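Local coordinates for trwC protein (Escherichia coli, PDB 1OMH) that probably nicks and transfers a plasmid DNA strand at the origin of transfer during bacterial conjugation, through its N-terminal relaxase domain, at residues L99-D111 with R149-T162. Residues are numbered along the deposited sequence; the frame is centred on the assembly and turned at random.
Sequences LVAGDAEIIKAHD and RHETSRERDPQLHT. With SO4 (sulfate ion), chain D; SO4 (sulfate ion), chain C; SO4 (sulfate ion), chain E; nucleotides of chain A.
Thr-162 OG1 is held by two partners: His-110 NE2, 2.8 Å away near the imidazole plane, and a water, which donates to Asp-111 OD1. With ND1 hydrogen-bonded to the Tyr-196 hydroxyl, both ring nitrogens have polar partners, which suits histidine to this buried place. Leu-160 lies over one ring face, its CG 4.0 Å from the centroid in a CH-pi contact, while its CD1 meets Ile-107 CD1 at 3.8 Å. Arg-149 bends at chi3 (62°), which brings NH2 to Asp-111 OD2 at 2.7 Å; carboxylate and guanidinium are nearly coplanar (16° apart) in this salt bridge, though its hydrogen bond is weak, and Ile-107 CG2 covers one guanidinium face. Apolar Leu-99 lays CD1 against Glu-151 and the Pro-158 ring, and Val-100 CG2 is 3.6 Å from Pro-158 CG. On the strands' far side from the helix, His-161 NE2 and, from the intervening turn, Arg-154 NE bind one sulfate; Arg-154 NH1 donates to O3 of a second at 2.7 Å. Were Arg-154 an alanine, the DNA phosphate beside it would probably lose a positive neighbour. The helix thus backs an antiparallel hairpin carrying His-150 and His-161, two ligands of the three-histidine metal site of HUH relaxases, here metal-free.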
ATOM      1  N   LEU B  99     -15.683   5.435   5.355  1.00 19.49           N
ATOM      2  CA  LEU B  99     -15.273   6.330   6.433  1.00 20.74           C
ATOM      3  C   LEU B  99     -16.188   7.499   6.778  1.00 22.17           C
ATOM      4  O   LEU B  99     -16.186   7.972   7.913  1.00 23.00           O
ATOM      5  CB  LEU B  99     -13.860   6.845   6.130  1.00 18.20           C
ATOM      6  CG  LEU B  99     -12.840   5.727   5.853  1.00 22.55           C
ATOM      7  CD1 LEU B  99     -11.503   6.335   5.449  1.00 18.15           C
ATOM      8  CD2 LEU B  99     -12.668   4.844   7.087  1.00 20.51           C
ATOM      9  N   VAL B 100     -16.947   7.985   5.808  1.00 18.61           N
ATOM     10  CA  VAL B 100     -17.863   9.083   6.079  1.00 24.76           C
ATOM     11  C   VAL B 100     -19.244   8.492   6.373  1.00 26.09           C
ATOM     12  O   VAL B 100     -19.808   8.744   7.436  1.00 25.67           O
ATOM     13  CB  VAL B 100     -17.943  10.053   4.889  1.00 21.83           C
ATOM     14  CG1 VAL B 100     -18.817  11.257   5.252  1.00 20.88           C
ATOM     15  CG2 VAL B 100     -16.539  10.518   4.514  1.00 22.35           C
ATOM     16  N   ALA B 101     -19.775   7.703   5.435  1.00 25.82           N
ATOM     17  CA  ALA B 101     -21.078   7.056   5.613  1.00 27.49           C
ATOM     18  C   ALA B 101     -21.009   6.044   6.759  1.00 29.00           C
ATOM     19  O   ALA B 101     -22.006   5.782   7.426  1.00 31.31           O
ATOM     20  CB  ALA B 101     -21.510   6.356   4.329  1.00 24.76           C
ATOM     21  N   GLY B 102     -19.832   5.466   6.967  1.00 29.37           N
ATOM     22  CA  GLY B 102     -19.655   4.520   8.056  1.00 27.08           C
ATOM     23  C   GLY B 102     -19.972   3.058   7.803  1.00 31.37           C
ATOM     24  O   GLY B 102     -20.448   2.372   8.706  1.00 32.08           O
ATOM     25  N   ASP B 103     -19.719   2.565   6.595  1.00 29.83           N
ATOM     26  CA  ASP B 103     -19.978   1.158   6.297  1.00 29.03           C
ATOM     27  C   ASP B 103     -18.733   0.337   6.613  1.00 26.90           C
ATOM     28  O   ASP B 103     -17.807   0.246   5.804  1.00 28.80           O
ATOM     29  CB  ASP B 103     -20.366   0.975   4.830  1.00 28.49           C
ATOM     30  CG  ASP B 103     -20.761  -0.458   4.501  1.00 31.86           C
ATOM     31  OD1 ASP B 103     -21.319  -0.679   3.404  1.00 33.34           O
ATOM     32  OD2 ASP B 103     -20.511  -1.364   5.329  1.00 31.19           O
ATOM     33  N   ALA B 104     -18.722  -0.265   7.798  1.00 22.84           N
ATOM     34  CA  ALA B 104     -17.596  -1.069   8.248  1.00 25.32           C
ATOM     35  C   ALA B 104     -17.286  -2.266   7.355  1.00 25.32           C
ATOM     36  O   ALA B 104     -16.130  -2.691   7.262  1.00 23.45           O
ATOM     37  CB  ALA B 104     -17.837  -1.543   9.676  1.00 27.28           C
ATOM     38  N   GLU B 105     -18.301  -2.814   6.697  1.00 21.77           N
ATOM     39  CA  GLU B 105     -18.074  -3.972   5.836  1.00 22.78           C
ATOM     40  C   GLU B 105     -17.166  -3.616   4.660  1.00 22.98           C
ATOM     41  O   GLU B 105     -16.514  -4.488   4.087  1.00 22.84           O
ATOM     42  CB  GLU B 105     -19.404  -4.536   5.330  1.00 26.03           C
ATOM     43  CG  GLU B 105     -20.356  -4.957   6.447  1.00 30.61           C
ATOM     44  CD  GLU B 105     -19.733  -5.949   7.414  1.00 41.93           C
ATOM     45  OE1 GLU B 105     -19.409  -7.080   6.990  1.00 46.21           O
ATOM     46  OE2 GLU B 105     -19.568  -5.599   8.603  1.00 48.04           O
ATOM     47  N   ILE B 106     -17.118  -2.333   4.310  1.00 23.51           N
ATOM     48  CA  ILE B 106     -16.262  -1.875   3.224  1.00 19.49           C
ATOM     49  C   ILE B 106     -14.816  -1.997   3.697  1.00 18.93           C
ATOM     50  O   ILE B 106     -13.924  -2.366   2.927  1.00 19.14           O
ATOM     51  CB  ILE B 106     -16.544  -0.405   2.854  1.00 20.94           C
ATOM     52  CG1 ILE B 106     -17.994  -0.250   2.405  1.00 23.79           C
ATOM     53  CG2 ILE B 106     -15.586   0.055   1.745  1.00 17.35           C
ATOM     54  CD1 ILE B 106     -18.329  -1.012   1.157  1.00 31.37           C
ATOM     55  N   ILE B 107     -14.590  -1.695   4.973  1.00 20.28           N
ATOM     56  CA  ILE B 107     -13.251  -1.795   5.534  1.00 21.57           C
ATOM     57  C   ILE B 107     -12.792  -3.241   5.410  1.00 23.42           C
ATOM     58  O   ILE B 107     -11.680  -3.516   4.972  1.00 18.26           O
ATOM     59  CB  ILE B 107     -13.216  -1.381   7.023  1.00 25.99           C
ATOM     60  CG1 ILE B 107     -13.682   0.068   7.172  1.00 26.48           C
ATOM     61  CG2 ILE B 107     -11.795  -1.527   7.574  1.00 24.09           C
ATOM     62  CD1 ILE B 107     -12.830   1.068   6.430  1.00 31.37           C
ATOM     63  N   LYS B 108     -13.657  -4.169   5.799  1.00 20.22           N
ATOM     64  CA  LYS B 108     -13.331  -5.588   5.711  1.00 22.19           C
ATOM     65  C   LYS B 108     -13.108  -5.992   4.249  1.00 20.32           C
ATOM     66  O   LYS B 108     -12.253  -6.829   3.953  1.00 24.37           O
ATOM     67  CB  LYS B 108     -14.465  -6.426   6.309  1.00 22.75           C
ATOM     68  CG  LYS B 108     -14.262  -7.927   6.164  1.00 28.69           C
ATOM     69  N   ALA B 109     -13.884  -5.405   3.342  1.00 20.05           N
ATOM     70  CA  ALA B 109     -13.756  -5.707   1.919  1.00 22.11           C
ATOM     71  C   ALA B 109     -12.355  -5.332   1.436  1.00 22.76           C
ATOM     72  O   ALA B 109     -11.711  -6.090   0.706  1.00 17.63           O
ATOM     73  CB  ALA B 109     -14.810  -4.950   1.120  1.00 21.20           C
ATOM     74  N   HIS B 110     -11.896  -4.156   1.847  1.00 20.88           N
ATOM     75  CA  HIS B 110     -10.568  -3.666   1.491  1.00 19.34           C
ATOM     76  C   HIS B 110      -9.501  -4.603   2.059  1.00 19.39           C
ATOM     77  O   HIS B 110      -8.597  -5.029   1.343  1.00 20.78           O
ATOM     78  CB  HIS B 110     -10.368  -2.250   2.052  1.00 16.07           C
ATOM     79  CG  HIS B 110      -8.942  -1.791   2.056  1.00 16.50           C
ATOM     80  ND1 HIS B 110      -8.312  -1.289   0.938  1.00 20.13           N
ATOM     81  CD2 HIS B 110      -8.018  -1.780   3.045  1.00 14.84           C
ATOM     82  CE1 HIS B 110      -7.060  -0.987   1.239  1.00 14.31           C
ATOM     83  NE2 HIS B 110      -6.857  -1.274   2.512  1.00 18.29           N
ATOM     84  N   ASP B 111      -9.610  -4.923   3.347  1.00 18.44           N
ATOM     85  CA  ASP B 111      -8.647  -5.808   3.990  1.00 21.27           C
ATOM     86  C   ASP B 111      -8.539  -7.151   3.272  1.00 23.40           C
ATOM     87  O   ASP B 111      -7.443  -7.679   3.094  1.00 21.21           O
ATOM     88  CB  ASP B 111      -9.017  -6.048   5.458  1.00 24.09           C
ATOM     89  CG  ASP B 111      -8.889  -4.798   6.308  1.00 28.32           C
ATOM     90  OD1 ASP B 111      -8.270  -3.817   5.846  1.00 23.23           O
ATOM     91  OD2 ASP B 111      -9.395  -4.798   7.450  1.00 26.33           O
ATOM     92  N   ARG B 149      -3.145  -0.628   8.048  1.00 17.59           N
ATOM     93  CA  ARG B 149      -4.296   0.063   7.470  1.00 18.83           C
ATOM     94  C   ARG B 149      -4.429   1.484   8.020  1.00 20.16           C
ATOM     95  O   ARG B 149      -4.395   1.694   9.234  1.00 20.47           O
ATOM     96  CB  ARG B 149      -5.573  -0.733   7.780  1.00 17.37           C
ATOM     97  CG  ARG B 149      -6.834  -0.264   7.050  1.00 19.17           C
ATOM     98  CD  ARG B 149      -8.050  -1.060   7.524  1.00 23.56           C
ATOM     99  NE  ARG B 149      -8.291  -0.844   8.946  1.00 32.69           N
ATOM    100  CZ  ARG B 149      -8.643  -1.796   9.801  1.00 34.93           C
ATOM    101  NH1 ARG B 149      -8.836  -1.494  11.075  1.00 38.18           N
ATOM    102  NH2 ARG B 149      -8.798  -3.046   9.389  1.00 32.11           N
ATOM    103  N   HIS B 150      -4.578   2.450   7.116  1.00 19.76           N
ATOM    104  CA  HIS B 150      -4.728   3.853   7.481  1.00 21.12           C
ATOM    105  C   HIS B 150      -5.962   4.423   6.815  1.00 18.93           C
ATOM    106  O   HIS B 150      -6.436   3.876   5.828  1.00 15.77           O
ATOM    107  CB  HIS B 150      -3.466   4.630   7.100  1.00 16.31           C
ATOM    108  CG  HIS B 150      -2.306   4.317   7.990  1.00 27.05           C
ATOM    109  ND1 HIS B 150      -2.255   4.723   9.307  1.00 31.73           N
ATOM    110  CD2 HIS B 150      -1.218   3.535   7.794  1.00 29.37           C
ATOM    111  CE1 HIS B 150      -1.189   4.198   9.886  1.00 33.48           C
ATOM    112  NE2 HIS B 150      -0.543   3.472   8.990  1.00 27.86           N
ATOM    113  N   GLU B 151      -6.475   5.533   7.339  1.00 17.32           N
ATOM    114  CA  GLU B 151      -7.710   6.087   6.810  1.00 18.18           C
ATOM    115  C   GLU B 151      -7.712   7.533   6.333  1.00 17.36           C
ATOM    116  O   GLU B 151      -8.725   7.998   5.810  1.00 19.78           O
ATOM    117  CB  GLU B 151      -8.815   5.883   7.855  1.00 18.34           C
ATOM    118  CG  GLU B 151      -8.750   4.504   8.524  1.00 26.06           C
ATOM    119  CD  GLU B 151      -9.845   4.273   9.556  1.00 33.78           C
ATOM    120  OE1 GLU B 151     -10.285   5.247  10.209  1.00 32.33           O
ATOM    121  OE2 GLU B 151     -10.256   3.107   9.723  1.00 35.42           O
ATOM    122  N   THR B 152      -6.597   8.246   6.479  1.00 16.29           N
ATOM    123  CA  THR B 152      -6.573   9.634   6.039  1.00 18.92           C
ATOM    124  C   THR B 152      -5.413   9.975   5.113  1.00 15.70           C
ATOM    125  O   THR B 152      -4.343   9.366   5.171  1.00 16.18           O
ATOM    126  CB  THR B 152      -6.535  10.617   7.239  1.00 21.06           C
ATOM    127  OG1 THR B 152      -5.253  10.556   7.874  1.00 23.12           O
ATOM    128  CG2 THR B 152      -7.617  10.266   8.254  1.00 19.24           C
ATOM    129  N   SER B 153      -5.644  10.963   4.257  1.00 17.23           N
ATOM    130  CA  SER B 153      -4.631  11.410   3.318  1.00 17.90           C
ATOM    131  C   SER B 153      -3.814  12.494   4.014  1.00 21.64           C
ATOM    132  O   SER B 153      -4.151  12.913   5.129  1.00 20.09           O
ATOM    133  CB  SER B 153      -5.290  11.988   2.060  1.00 15.43           C
ATOM    134  OG  SER B 153      -5.751  13.315   2.292  1.00 15.27           O
ATOM    135  N   ARG B 154      -2.751  12.947   3.359  1.00 20.37           N
ATOM    136  CA  ARG B 154      -1.902  13.985   3.927  1.00 23.23           C
ATOM    137  C   ARG B 154      -2.661  15.301   4.073  1.00 25.75           C
ATOM    138  O   ARG B 154      -2.192  16.217   4.744  1.00 26.10           O
ATOM    139  CB  ARG B 154      -0.657  14.205   3.057  1.00 22.74           C
ATOM    140  CG  ARG B 154       0.301  13.017   3.010  1.00 21.48           C
ATOM    141  CD  ARG B 154       0.728  12.590   4.406  1.00 28.21           C
ATOM    142  NE  ARG B 154       1.752  11.548   4.382  1.00 32.05           N
ATOM    143  CZ  ARG B 154       3.051  11.768   4.186  1.00 35.55           C
ATOM    144  NH1 ARG B 154       3.898  10.748   4.176  1.00 34.05           N
ATOM    145  NH2 ARG B 154       3.509  13.007   4.014  1.00 31.33           N
ATOM    146  N   GLU B 155      -3.825  15.399   3.434  1.00 21.74           N
ATOM    147  CA  GLU B 155      -4.635  16.608   3.530  1.00 20.84           C
ATOM    148  C   GLU B 155      -5.862  16.340   4.402  1.00 21.98           C
ATOM    149  O   GLU B 155      -6.799  17.143   4.463  1.00 20.69           O
ATOM    150  CB  GLU B 155      -5.049  17.092   2.138  1.00 19.06           C
ATOM    151  CG  GLU B 155      -3.967  17.900   1.415  1.00 23.20           C
ATOM    152  CD  GLU B 155      -3.582  19.161   2.180  1.00 31.80           C
ATOM    153  OE1 GLU B 155      -4.486  19.801   2.752  1.00 31.39           O
ATOM    154  OE2 GLU B 155      -2.385  19.522   2.205  1.00 26.84           O
ATOM    155  N   ARG B 156      -5.825  15.193   5.076  1.00 19.05           N
ATOM    156  CA  ARG B 156      -6.874  14.752   5.985  1.00 23.12           C
ATOM    157  C   ARG B 156      -8.217  14.386   5.359  1.00 20.46           C
ATOM    158  O   ARG B 156      -9.257  14.458   6.019  1.00 24.98           O
ATOM    159  CB  ARG B 156      -7.076  15.786   7.105  1.00 23.10           C
ATOM    160  CG  ARG B 156      -5.855  15.939   8.016  1.00 37.12           C
ATOM    161  CD  ARG B 156      -5.351  14.574   8.502  1.00 45.61           C
ATOM    162  NE  ARG B 156      -4.214  14.673   9.418  1.00 52.23           N
ATOM    163  CZ  ARG B 156      -3.514  13.628   9.857  1.00 56.70           C
ATOM    164  NH1 ARG B 156      -3.832  12.403   9.460  1.00 58.38           N
ATOM    165  NH2 ARG B 156      -2.499  13.804  10.695  1.00 52.90           N
ATOM    166  N   ASP B 157      -8.199  14.005   4.084  1.00 18.67           N
ATOM    167  CA  ASP B 157      -9.416  13.567   3.408  1.00 17.41           C
ATOM    168  C   ASP B 157      -9.562  12.079   3.703  1.00 14.76           C
ATOM    169  O   ASP B 157      -8.581  11.409   4.043  1.00 17.40           O
ATOM    170  CB  ASP B 157      -9.300  13.713   1.885  1.00 17.08           C
ATOM    171  CG  ASP B 157      -9.593  15.108   1.399  1.00 22.17           C
ATOM    172  OD1 ASP B 157     -10.619  15.674   1.822  1.00 17.57           O
ATOM    173  OD2 ASP B 157      -8.811  15.627   0.573  1.00 17.43           O
ATOM    174  N   PRO B 158     -10.787  11.540   3.592  1.00 14.61           N
ATOM    175  CA  PRO B 158     -10.955  10.105   3.847  1.00 16.40           C
ATOM    176  C   PRO B 158     -10.092   9.439   2.776  1.00 14.97           C
ATOM    177  O   PRO B 158     -10.172   9.813   1.604  1.00 15.22           O
ATOM    178  CB  PRO B 158     -12.447   9.876   3.599  1.00 15.70           C
ATOM    179  CG  PRO B 158     -13.059  11.211   3.938  1.00 17.96           C
ATOM    180  CD  PRO B 158     -12.083  12.191   3.325  1.00 15.50           C
ATOM    181  N   GLN B 159      -9.276   8.472   3.174  1.00 14.79           N
ATOM    182  CA  GLN B 159      -8.374   7.812   2.238  1.00 18.70           C
ATOM    183  C   GLN B 159      -7.969   6.453   2.787  1.00 15.27           C
ATOM    184  O   GLN B 159      -6.961   6.314   3.492  1.00 18.41           O
ATOM    185  CB  GLN B 159      -7.141   8.702   2.023  1.00 15.75           C
ATOM    186  CG  GLN B 159      -6.106   8.201   1.017  1.00 15.08           C
ATOM    187  CD  GLN B 159      -6.656   8.037  -0.388  1.00 17.23           C
ATOM    188  OE1 GLN B 159      -7.690   8.614  -0.749  1.00 17.26           O
ATOM    189  NE2 GLN B 159      -5.954   7.255  -1.198  1.00 19.44           N
ATOM    190  N   LEU B 160      -8.770   5.446   2.463  1.00 14.93           N
ATOM    191  CA  LEU B 160      -8.524   4.085   2.932  1.00 11.50           C
ATOM    192  C   LEU B 160      -7.368   3.449   2.171  1.00 13.39           C
ATOM    193  O   LEU B 160      -7.458   3.216   0.967  1.00 14.18           O
ATOM    194  CB  LEU B 160      -9.796   3.247   2.755  1.00 15.48           C
ATOM    195  CG  LEU B 160      -9.801   1.786   3.200  1.00 17.81           C
ATOM    196  CD1 LEU B 160      -9.488   1.682   4.693  1.00 18.73           C
ATOM    197  CD2 LEU B 160     -11.175   1.184   2.902  1.00 19.83           C
ATOM    198  N   HIS B 161      -6.278   3.175   2.876  1.00 13.80           N
ATOM    199  CA  HIS B 161      -5.121   2.563   2.248  1.00 17.01           C
ATOM    200  C   HIS B 161      -4.331   1.751   3.254  1.00 20.84           C
ATOM    201  O   HIS B 161      -4.368   2.015   4.462  1.00 22.84           O
ATOM    202  CB  HIS B 161      -4.212   3.623   1.608  1.00 18.24           C
ATOM    203  CG  HIS B 161      -3.666   4.633   2.572  1.00 20.68           C
ATOM    204  ND1 HIS B 161      -4.455   5.590   3.177  1.00 20.28           N
ATOM    205  CD2 HIS B 161      -2.404   4.860   3.011  1.00 18.05           C
ATOM    206  CE1 HIS B 161      -3.705   6.359   3.943  1.00 20.64           C
ATOM    207  NE2 HIS B 161      -2.453   5.938   3.861  1.00 18.09           N
ATOM    208  N   THR B 162      -3.614   0.754   2.752  1.00 17.43           N
ATOM    209  CA  THR B 162      -2.814  -0.102   3.610  1.00 17.67           C
ATOM    210  C   THR B 162      -1.395  -0.185   3.107  1.00 20.50           C
ATOM    211  O   THR B 162      -1.158  -0.370   1.906  1.00 16.10           O
ATOM    212  CB  THR B 162      -3.369  -1.542   3.674  1.00 19.41           C
ATOM    213  OG1 THR B 162      -4.669  -1.536   4.269  1.00 18.20           O
ATOM    214  CG2 THR B 162      -2.443  -2.433   4.511  1.00 17.34           C
TER
HETATM  215  S   SO4 D 302      -4.525   7.685   9.574  1.00 35.11           S
HETATM  216  O1  SO4 D 302      -3.279   7.254  10.237  1.00 31.98           O
HETATM  217  O2  SO4 D 302      -5.050   8.886  10.249  1.00 40.00           O
HETATM  218  O3  SO4 D 302      -5.530   6.613   9.651  1.00 31.00           O
HETATM  219  O4  SO4 D 302      -4.238   7.983   8.159  1.00 26.62           O
HETATM  220  S   SO4 C 301       0.556   8.119   4.634  1.00 48.01           S
HETATM  221  O1  SO4 C 301       0.419   7.724   6.049  1.00 56.88           O
HETATM  222  O2  SO4 C 301      -0.465   9.128   4.290  1.00 49.84           O
HETATM  223  O3  SO4 C 301       0.371   6.931   3.779  1.00 44.03           O
HETATM  224  O4  SO4 C 301       1.901   8.686   4.419  1.00 50.01           O
HETATM  225  S   SO4 E 303       7.281  12.513   3.697  1.00 48.01           S
HETATM  226  O1  SO4 E 303       6.469  13.616   4.246  1.00 56.88           O
HETATM  227  O2  SO4 E 303       7.606  12.783   2.283  1.00 49.84           O
HETATM  228  O3  SO4 E 303       6.516  11.255   3.787  1.00 44.03           O
HETATM  229  O4  SO4 E 303       8.528  12.397   4.477  1.00 50.01           O
ATOM    230  P    DT A  23      -8.900   9.588  -9.220  1.00 18.76           P
ATOM    231  OP1  DT A  23     -10.268   9.065  -8.981  1.00 19.10           O
ATOM    232  OP2  DT A  23      -8.702  10.726 -10.148  1.00 16.00           O
ATOM    233  O5'  DT A  23      -8.201   9.906  -7.815  1.00 19.18           O
ATOM    234  C5'  DT A  23      -8.813  10.788  -6.832  1.00 16.12           C
ATOM    235  C4'  DT A  23      -8.583  10.237  -5.438  1.00 14.25           C
ATOM    236  O4'  DT A  23      -8.952   8.853  -5.460  1.00 16.48           O
ATOM    237  C3'  DT A  23      -7.166  10.317  -4.836  1.00 13.45           C
ATOM    238  O3'  DT A  23      -7.383  10.994  -3.587  1.00 17.78           O
ATOM    239  C2'  DT A  23      -7.007   8.991  -4.111  1.00 16.84           C
ATOM    240  C1'  DT A  23      -8.097   8.088  -4.656  1.00 17.40           C
ATOM    241  N1   DT A  23      -7.793   6.832  -5.365  1.00 18.45           N
ATOM    242  C2   DT A  23      -6.965   5.907  -4.777  1.00 16.34           C
ATOM    243  O2   DT A  23      -6.335   6.132  -3.759  1.00 16.58           O
ATOM    244  N3   DT A  23      -6.910   4.699  -5.427  1.00 17.20           N
ATOM    245  C4   DT A  23      -7.569   4.346  -6.593  1.00 17.33           C
ATOM    246  O4   DT A  23      -7.454   3.205  -7.036  1.00 17.88           O
ATOM    247  C5   DT A  23      -8.363   5.398  -7.194  1.00 16.54           C
ATOM    248  C7   DT A  23      -9.093   5.133  -8.473  1.00 14.17           C
ATOM    249  C6   DT A  23      -8.418   6.573  -6.566  1.00 16.71           C
TER
HETATM  250  O   HOH W   1      -5.699  -3.882   4.989  1.00 24.70           O